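MTH169 (PDB 1GTD) is a small alpha/beta protein of the PurS family that assembles as a tetramer of identical chains. Local coordinates at residues 26-30 with 31-35. Numbering follows the deposited sequence.
Sequences ALALL and GYEVE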
ATOM      1  N   ALA B  26     -10.869  -4.249  11.746  1.00 19.71           N
ATOM      2  CA  ALA B  26     -11.859  -4.733  10.798  1.00 18.79           C
ATOM      3  C   ALA B  26     -12.208  -6.173  11.116  1.00 19.21           C
ATOM      4  O   ALA B  26     -13.375  -6.556  11.056  1.00 19.37           O
ATOM      5  CB  ALA B  26     -11.319  -4.624   9.382  1.00 20.79           C
ATOM      6  N   LEU B  27     -11.200  -6.975  11.458  1.00 18.77           N
ATOM      7  CA  LEU B  27     -11.448  -8.374  11.791  1.00 19.81           C
ATOM      8  C   LEU B  27     -12.328  -8.460  13.033  1.00 20.39           C
ATOM      9  O   LEU B  27     -13.319  -9.182  13.053  1.00 20.68           O
ATOM     10  CB  LEU B  27     -10.125  -9.132  12.015  1.00 19.51           C
ATOM     11  CG  LEU B  27      -9.244  -9.357  10.768  1.00 22.33           C
ATOM     12  CD1 LEU B  27      -8.036 -10.230  11.114  1.00 20.43           C
ATOM     13  CD2 LEU B  27     -10.072 -10.012   9.652  1.00 19.22           C
ATOM     14  N   ALA B  28     -11.968  -7.717  14.072  1.00 22.27           N
ATOM     15  CA  ALA B  28     -12.745  -7.718  15.305  1.00 23.14           C
ATOM     16  C   ALA B  28     -14.214  -7.451  14.992  1.00 25.16           C
ATOM     17  O   ALA B  28     -15.097  -8.145  15.490  1.00 25.60           O
ATOM     18  CB  ALA B  28     -12.210  -6.658  16.262  1.00 21.70           C
ATOM     19  N   LEU B  29     -14.469  -6.447  14.157  1.00 26.63           N
ATOM     20  CA  LEU B  29     -15.832  -6.084  13.783  1.00 28.64           C
ATOM     21  C   LEU B  29     -16.551  -7.197  13.012  1.00 30.02           C
ATOM     22  O   LEU B  29     -17.756  -7.406  13.167  1.00 30.62           O
ATOM     23  CB  LEU B  29     -15.813  -4.817  12.930  1.00 28.31           C
ATOM     24  CG  LEU B  29     -15.297  -3.552  13.593  1.00 26.56           C
ATOM     25  CD1 LEU B  29     -15.156  -2.473  12.555  1.00 29.22           C
ATOM     26  CD2 LEU B  29     -16.257  -3.124  14.680  1.00 28.50           C
ATOM     27  N   LEU B  30     -15.799  -7.897  12.173  1.00 30.50           N
ATOM     28  CA  LEU B  30     -16.343  -8.982  11.374  1.00 32.00           C
ATOM     29  C   LEU B  30     -16.619 -10.218  12.229  1.00 32.74           C
ATOM     30  O   LEU B  30     -17.161 -11.208  11.740  1.00 35.62           O
ATOM     31  CB  LEU B  30     -15.358  -9.343  10.265  1.00 33.50           C
ATOM     32  CG  LEU B  30     -15.908  -9.760   8.897  1.00 35.92           C
ATOM     33  CD1 LEU B  30     -16.668  -8.587   8.244  1.00 35.69           C
ATOM     34  CD2 LEU B  30     -14.743 -10.208   8.012  1.00 35.26           C
ATOM     35  N   GLY B  31     -16.234 -10.169  13.500  1.00 32.21           N
ATOM     36  CA  GLY B  31     -16.476 -11.297  14.381  1.00 30.45           C
ATOM     37  C   GLY B  31     -15.233 -11.986  14.899  1.00 30.83           C
ATOM     38  O   GLY B  31     -15.272 -12.634  15.939  1.00 30.20           O
ATOM     39  N   TYR B  32     -14.125 -11.837  14.181  1.00 32.79           N
ATOM     40  CA  TYR B  32     -12.861 -12.468  14.559  1.00 33.84           C
ATOM     41  C   TYR B  32     -12.014 -11.581  15.453  1.00 34.03           C
ATOM     42  O   TYR B  32     -11.904 -10.381  15.214  1.00 34.61           O
ATOM     43  CB  TYR B  32     -12.065 -12.815  13.303  1.00 35.42           C
ATOM     44  CG  TYR B  32     -12.872 -13.588  12.300  1.00 37.27           C
ATOM     45  CD1 TYR B  32     -13.056 -13.110  11.008  1.00 38.14           C
ATOM     46  CD2 TYR B  32     -13.484 -14.784  12.655  1.00 39.30           C
ATOM     47  CE1 TYR B  32     -13.833 -13.803  10.092  1.00 41.37           C
ATOM     48  CE2 TYR B  32     -14.264 -15.484  11.751  1.00 41.87           C
ATOM     49  CZ  TYR B  32     -14.437 -14.992  10.472  1.00 42.19           C
ATOM     50  OH  TYR B  32     -15.222 -15.693   9.582  1.00 44.60           O
ATOM     51  N   GLU B  33     -11.405 -12.173  16.476  1.00 33.80           N
ATOM     52  CA  GLU B  33     -10.567 -11.411  17.393  1.00 33.71           C
ATOM     53  C   GLU B  33      -9.121 -11.884  17.332  1.00 31.83           C
ATOM     54  O   GLU B  33      -8.778 -12.957  17.828  1.00 30.50           O
ATOM     55  CB  GLU B  33     -11.081 -11.541  18.827  1.00 35.53           C
ATOM     56  CG  GLU B  33     -10.536 -10.469  19.748  1.00 39.06           C
ATOM     57  CD  GLU B  33     -11.157  -9.108  19.468  1.00 43.05           C
ATOM     58  OE1 GLU B  33     -10.420  -8.092  19.502  1.00 45.09           O
ATOM     59  OE2 GLU B  33     -12.387  -9.058  19.220  1.00 42.95           O
ATOM     60  N   VAL B  34      -8.267 -11.073  16.724  1.00 29.96           N
ATOM     61  CA  VAL B  34      -6.867 -11.432  16.605  1.00 28.77           C
ATOM     62  C   VAL B  34      -5.993 -10.412  17.321  1.00 28.97           C
ATOM     63  O   VAL B  34      -6.377  -9.258  17.501  1.00 28.61           O
ATOM     64  CB  VAL B  34      -6.458 -11.547  15.111  1.00 28.43           C
ATOM     65  CG1 VAL B  34      -7.202 -12.712  14.460  1.00 25.86           C
ATOM     66  CG2 VAL B  34      -6.790 -10.257  14.374  1.00 27.92           C
ATOM     67  N   GLU B  35      -4.813 -10.840  17.743  1.00 29.29           N
ATOM     68  CA  GLU B  35      -3.916  -9.937  18.435  1.00 29.23           C
ATOM     69  C   GLU B  35      -2.570  -9.851  17.758  1.00 28.42           C
ATOM     70  O   GLU B  35      -2.237 -10.658  16.898  1.00 28.27           O
ATOM     71  CB  GLU B  35      -3.729 -10.395  19.875  1.00 30.72           C
ATOM     72  CG  GLU B  35      -4.976 -10.276  20.716  1.00 35.57           C
ATOM     73  CD  GLU B  35      -4.914 -11.159  21.946  1.00 39.83           C
ATOM     74  OE1 GLU B  35      -3.962 -11.007  22.746  1.00 42.04           O
ATOM     75  OE2 GLU B  35      -5.818 -12.012  22.110  1.00 43.20           O
TER
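Gly31 N donates to Ala28 O at 3.1 Å with a fairly straight N-H...O angle of 151°, approaching from above the carbonyl plane. One residue on, Tyr32 N reaches back to Leu27 O, but an angle of 128° marks that bond as weak. Together with the positive phi of Gly31, a conformation glycine adopts readily, these returns into the last turn identify a Schellman motif, which ends the helix and turns the chain back beside it.

Beyond the turn the side chains meet at three points around the last turn. Leu27 CD1 rests against Val34 CG2 at 3.5 Å, a contact between two buried residues. With Tyr32 CG beside its own backbone N (chi1 -51°), the ring points outward past the helix end; its CE1 lies 4.3 Å from Leu30 CD2, which approaches the ring obliquely. Glu33 starts out away from the helix, yet its bend at chi2 brings the carboxylate over the methyl of Ala28, with OE2 3.8 Å from CB.

The turn thus joins helix 18-30 to strand 34-35, which pairs antiparallel with a strand of the second subunit and carries the sheet across the interface. Tyr32 OH is hydrogen-bonded to Asp61 of that subunit, whose Met62 packs on both Leu27 and Tyr32, while Leu30 meets Leu30 of the fourth subunit.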